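Local coordinates for protein 3'-5' exonuclease crn-4 (Caenorhabditis elegans, PDB 5DK5) that degrades DNA and RNA as a 3'-5' exonuclease of the DEDDh family and takes part in the breakdown of DNA during apoptosis, at residues B[131-134]-B[135-139]; B[268-271]-B[272-275]. All coordinates share one frame; numbering follows the deposited sequence.

Interaction 1: B[131-134]-B[135-139]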
loop_
_atom_site.group_PDB
_atom_site.type_symbol
_atom_site.label_atom_id
_atom_site.label_comp_id
_atom_site.label_asym_id
_atom_site.label_seq_id
_atom_site.Cartn_x
_atom_site.Cartn_y
_atom_site.Cartn_z
ATOM N N GLN B 131 -3.584 17.197 -9.833
ATOM C CA GLN B 131 -4.745 17.720 -9.116
ATOM C C GLN B 131 -4.994 16.984 -7.796
ATOM O O GLN B 131 -5.254 17.609 -6.766
ATOM C CB GLN B 131 -5.994 17.637 -9.998
ATOM C CG GLN B 131 -6.903 18.844 -9.877
ATOM C CD GLN B 131 -8.237 18.659 -10.573
ATOM O OE1 GLN B 131 -9.257 19.180 -10.122
ATOM N NE2 GLN B 131 -8.237 17.925 -11.681
ATOM N N TYR B 132 -4.907 15.658 -7.826
ATOM C CA TYR B 132 -5.177 14.849 -6.640
ATOM C C TYR B 132 -4.084 15.022 -5.591
ATOM O O TYR B 132 -4.372 15.136 -4.398
ATOM C CB TYR B 132 -5.310 13.374 -7.014
ATOM C CG TYR B 132 -5.764 12.503 -5.865
ATOM C CD1 TYR B 132 -7.098 12.460 -5.491
ATOM C CD2 TYR B 132 -4.859 11.730 -5.154
ATOM C CE1 TYR B 132 -7.520 11.670 -4.443
ATOM C CE2 TYR B 132 -5.272 10.933 -4.103
ATOM C CZ TYR B 132 -6.603 10.908 -3.753
ATOM O OH TYR B 132 -7.019 10.117 -2.705
ATOM N N GLN B 133 -2.833 15.037 -6.037
ATOM C CA GLN B 133 -1.703 15.222 -5.135
ATOM C C GLN B 133 -1.753 16.602 -4.480
ATOM O O GLN B 133 -1.405 16.751 -3.307
ATOM C CB GLN B 133 -0.381 15.038 -5.886
ATOM C CG GLN B 133 0.864 15.181 -5.022
ATOM C CD GLN B 133 0.942 14.136 -3.929
ATOM O OE1 GLN B 133 1.157 12.952 -4.198
ATOM N NE2 GLN B 133 0.765 14.565 -2.685
ATOM N N MET B 134 -2.191 17.604 -5.238
ATOM C CA MET B 134 -2.317 18.962 -4.714
ATOM C C MET B 134 -3.336 19.000 -3.580
ATOM O O MET B 134 -3.172 19.741 -2.612
ATOM C CB MET B 134 -2.731 19.943 -5.815
ATOM C CG MET B 134 -1.660 20.236 -6.863
ATOM S SD MET B 134 -0.119 20.904 -6.231
ATOM C CE MET B 134 0.798 21.021 -7.761
ATOM N N LYS B 135 -4.390 18.200 -3.709
ATOM C CA LYS B 135 -5.414 18.112 -2.675
ATOM C C LYS B 135 -4.844 17.470 -1.418
ATOM O O LYS B 135 -5.069 17.957 -0.312
ATOM C CB LYS B 135 -6.621 17.313 -3.174
ATOM C CG LYS B 135 -7.751 17.169 -2.156
ATOM C CD LYS B 135 -8.414 18.506 -1.871
ATOM C CE LYS B 135 -9.600 18.360 -0.935
ATOM N NZ LYS B 135 -9.188 17.879 0.409
ATOM N N LEU B 136 -4.113 16.372 -1.594
ATOM C CA LEU B 136 -3.489 15.684 -0.469
ATOM C C LEU B 136 -2.542 16.614 0.282
ATOM O O LEU B 136 -2.508 16.621 1.513
ATOM C CB LEU B 136 -2.721 14.446 -0.942
ATOM C CG LEU B 136 -3.512 13.318 -1.603
ATOM C CD1 LEU B 136 -2.583 12.159 -1.924
ATOM C CD2 LEU B 136 -4.659 12.858 -0.720
ATOM N N SER B 137 -1.780 17.401 -0.469
ATOM C CA SER B 137 -0.784 18.293 0.110
ATOM C C SER B 137 -1.371 19.649 0.485
ATOM O O SER B 137 -0.670 20.508 1.021
ATOM C CB SER B 137 0.371 18.482 -0.871
ATOM O OG SER B 137 0.894 17.228 -1.272
ATOM N N ASN B 138 -2.658 19.834 0.206
ATOM C CA ASN B 138 -3.333 21.106 0.449
ATOM C C ASN B 138 -2.603 22.267 -0.224
ATOM O O ASN B 138 -2.395 23.322 0.377
ATOM C CB ASN B 138 -3.463 21.369 1.950
ATOM C CG ASN B 138 -4.379 22.543 2.256
ATOM O OD1 ASN B 138 -5.253 22.886 1.460
ATOM N ND2 ASN B 138 -4.168 23.176 3.405
ATOM N N ILE B 139 -2.208 22.055 -1.475
ATOM C CA ILE B 139 -1.557 23.089 -2.266
ATOM C C ILE B 139 -2.506 23.556 -3.360
ATOM O O ILE B 139 -3.212 22.754 -3.970
ATOM C CB ILE B 139 -0.241 22.586 -2.891
ATOM C CG1 ILE B 139 0.683 22.048 -1.794
ATOM C CG2 ILE B 139 0.445 23.710 -3.674
ATOM C CD1 ILE B 139 1.994 21.481 -2.301
#

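Interaction 2: B[268-271]-B[272-275]. With ZN (zinc ion), chain I.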
loop_
_atom_site.group_PDB
_atom_site.type_symbol
_atom_site.label_atom_id
_atom_site.label_comp_id
_atom_site.label_asym_id
_atom_site.label_seq_id
_atom_site.Cartn_x
_atom_site.Cartn_y
_atom_site.Cartn_z
ATOM N N GLY B 268 -3.035 33.735 -16.252
ATOM C CA GLY B 268 -3.556 32.535 -15.611
ATOM C C GLY B 268 -4.985 32.786 -15.161
ATOM O O GLY B 268 -5.265 32.928 -13.972
ATOM N N VAL B 269 -5.886 32.866 -16.134
ATOM C CA VAL B 269 -7.300 33.117 -15.882
ATOM C C VAL B 269 -8.127 31.908 -16.293
ATOM O O VAL B 269 -7.979 31.393 -17.401
ATOM C CB VAL B 269 -7.796 34.357 -16.650
ATOM C CG1 VAL B 269 -9.278 34.591 -16.396
ATOM C CG2 VAL B 269 -6.984 35.584 -16.254
ATOM N N CYS B 270 -8.996 31.456 -15.395
ATOM C CA CYS B 270 -9.872 30.333 -15.694
ATOM C C CYS B 270 -10.760 30.680 -16.879
ATOM O O CYS B 270 -11.392 31.736 -16.904
ATOM C CB CYS B 270 -10.727 29.964 -14.482
ATOM S SG CYS B 270 -12.014 28.756 -14.864
ATOM N N ARG B 271 -10.796 29.792 -17.863
ATOM C CA ARG B 271 -11.540 30.044 -19.089
ATOM C C ARG B 271 -13.042 30.135 -18.829
ATOM O O ARG B 271 -13.754 30.847 -19.537
ATOM C CB ARG B 271 -11.251 28.946 -20.117
ATOM C CG ARG B 271 -11.167 29.435 -21.551
ATOM C CD ARG B 271 -10.026 30.412 -21.736
ATOM N NE ARG B 271 -10.495 31.705 -22.234
ATOM C CZ ARG B 271 -10.031 32.890 -21.845
ATOM N NH1 ARG B 271 -9.077 32.987 -20.926
ATOM N NH2 ARG B 271 -10.534 33.996 -22.379
ATOM N N TYR B 272 -13.520 29.423 -17.813
ATOM C CA TYR B 272 -14.950 29.378 -17.532
ATOM C C TYR B 272 -15.424 30.599 -16.742
ATOM O O TYR B 272 -16.185 31.420 -17.256
ATOM C CB TYR B 272 -15.305 28.100 -16.770
ATOM C CG TYR B 272 -16.792 27.853 -16.692
ATOM C CD1 TYR B 272 -17.559 28.425 -15.688
ATOM C CD2 TYR B 272 -17.432 27.059 -17.633
ATOM C CE1 TYR B 272 -18.920 28.208 -15.618
ATOM C CE2 TYR B 272 -18.791 26.836 -17.572
ATOM C CZ TYR B 272 -19.531 27.413 -16.563
ATOM O OH TYR B 272 -20.887 27.190 -16.499
ATOM N N CYS B 273 -14.973 30.716 -15.496
ATOM C CA CYS B 273 -15.461 31.760 -14.595
ATOM C C CYS B 273 -14.751 33.095 -14.807
ATOM O O CYS B 273 -15.142 34.108 -14.229
ATOM C CB CYS B 273 -15.300 31.317 -13.140
ATOM S SG CYS B 273 -13.591 31.160 -12.589
ATOM N N ARG B 274 -13.707 33.085 -15.631
ATOM C CA ARG B 274 -12.974 34.300 -15.983
ATOM C C ARG B 274 -12.433 35.027 -14.754
ATOM O O ARG B 274 -12.374 36.256 -14.722
ATOM C CB ARG B 274 -13.869 35.238 -16.802
ATOM C CG ARG B 274 -14.195 34.719 -18.191
ATOM C CD ARG B 274 -12.977 34.778 -19.104
ATOM N NE ARG B 274 -13.121 33.916 -20.273
ATOM C CZ ARG B 274 -13.740 34.264 -21.398
ATOM N NH1 ARG B 274 -14.288 35.466 -21.526
ATOM N NH2 ARG B 274 -13.811 33.401 -22.400
ATOM N N LYS B 275 -12.040 34.257 -13.744
ATOM C CA LYS B 275 -11.402 34.808 -12.555
ATOM C C LYS B 275 -9.997 34.240 -12.409
ATOM O O LYS B 275 -9.680 33.193 -12.974
ATOM C CB LYS B 275 -12.237 34.513 -11.307
ATOM C CG LYS B 275 -13.556 35.270 -11.274
ATOM C CD LYS B 275 -14.198 35.232 -9.897
ATOM C CE LYS B 275 -14.698 33.843 -9.542
ATOM N NZ LYS B 275 -15.449 33.840 -8.255
HETATM ZN ZN ZN I . -13.078 28.828 -12.842
#

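Interaction 1: B[131-134]-B[135-139]
Met134 O and Ile139 N form a 2.8 Å hydrogen bond that lies in the carbonyl plane and closes the C-terminal end of helix 124-136. Asn138, with positive phi, has turned the chain out of the helix just before, and with a weak bond from its own N to Lys135 O the pair makes a Schellman motif. Just before it, Ser137 N donates to Gln133 O at 2.9 Å and Leu136 N to Tyr132 O at 3.1 Å. A side-chain bond doubles the first of these: Gln133 NE2 donates a hydrogen bond to Ser137 OG at 3.0 Å, with the hydroxyl close to the plane of the amide. With CG anti to the backbone N (chi1 -179°) and the chain folded back at chi2 (62°), the amide of Gln133 is carried along the helix to the serine. Its other end, OE1, accepts from Val41 N, so both ends of the amide are held and its rotation is fixed.

Apolar packing flanks these bonds at two places. Leu136 CD1 meets Tyr132 CE2 obliquely at 3.7 Å, while CD2 lies near CZ and OH; Tyr132 OH is hydrogen-bonded to Phe301 O. A leucine in place of Tyr132 would probably leave that carbonyl without its donor and uncover part of Leu136 and of helix 300-305. On another side of the helix, Met134 SD rests on Ile139 CB at 3.7 Å, and both side chains reach Tyr99 of helix 95-109. Ile139 is thus held twice by one residue, through its N-H on Met134 O and its side chain on Met134 SD, which fixes the first residues after the helix against its last turn.

Interaction 2: B[268-271]-B[272-275]
The backbone folds back on itself between Cys270 and Lys275, where Cys270 N donates to Lys275 O at 3.1 Å and Arg274, with positive phi, returns a weak N-H bond to Cys270 O. This tight turn brings two thiolates to one zinc ion: Cys270 SG binds it at 2.3 Å and Cys273 SG at 2.4 Å. The sulfurs start from unlike rotamers. That of Cys270 stands anti to its own N (chi1 171°), whereas that of Cys273 sits between N and the carbonyl carbon (chi1 67°), and the two converge with Cys270 CB 3.6 Å from Cys273 SG. Backbone N-H groups point at the sulfurs as well. Tyr272 N and Cys273 N both make weak bonds to Cys270 SG, and Lys275 N makes another to Cys273 SG; such N-H groups are likely to ease the negative charge of metal-bound thiolates. The pattern is that of a zinc knuckle, in which a CxxC turn supplies half of a Cys4 site, and Cys220 and Cys280 complete it.

Beyond the metal, the two arginines lie partly over one another. Arg274 NE bonds weakly to Arg271 O at 3.2 Å and lies over one face of the Arg271 guanidinium, the planes 32° apart. Arg271 NH2 in turn stands over one face of the Arg274 group, toward its rim and 3.3 Å from Arg274 NH2, an approach of like charges. Val269 CG1 touches the backbone of Arg274 and Lys275 from the other arm of the turn.

The turn belongs to the long loop between strand 253-256 and helix 300-305. Cys270, Arg271 and Tyr272 all touch Thr219 of strand 216-219, next to the zinc ligand Cys220, so the metal ties this surface loop to the end of a strand in the central sheet.

Overall arrangement
From the N terminus, the chain first reaches interaction 1 at the end of helix 124-136, the helix of the beta-alpha-beta unit that links strands 116-120 and 147-150 within the exonuclease domain. Interaction 2 follows much later, in the loop between strand 253-256 and helix 300-305. Both are local: one finishes a helix, the other closes a tight turn, and they run in series without nesting or crossing. Their centres lie about 20 Å apart and they do not touch. Interaction 1 joins its helix to helices 95-109 and 300-305, while residues 268-275 join the zinc site to strand 216-219. Helix 300-305, packed against interaction 1, follows the loop that holds interaction 2.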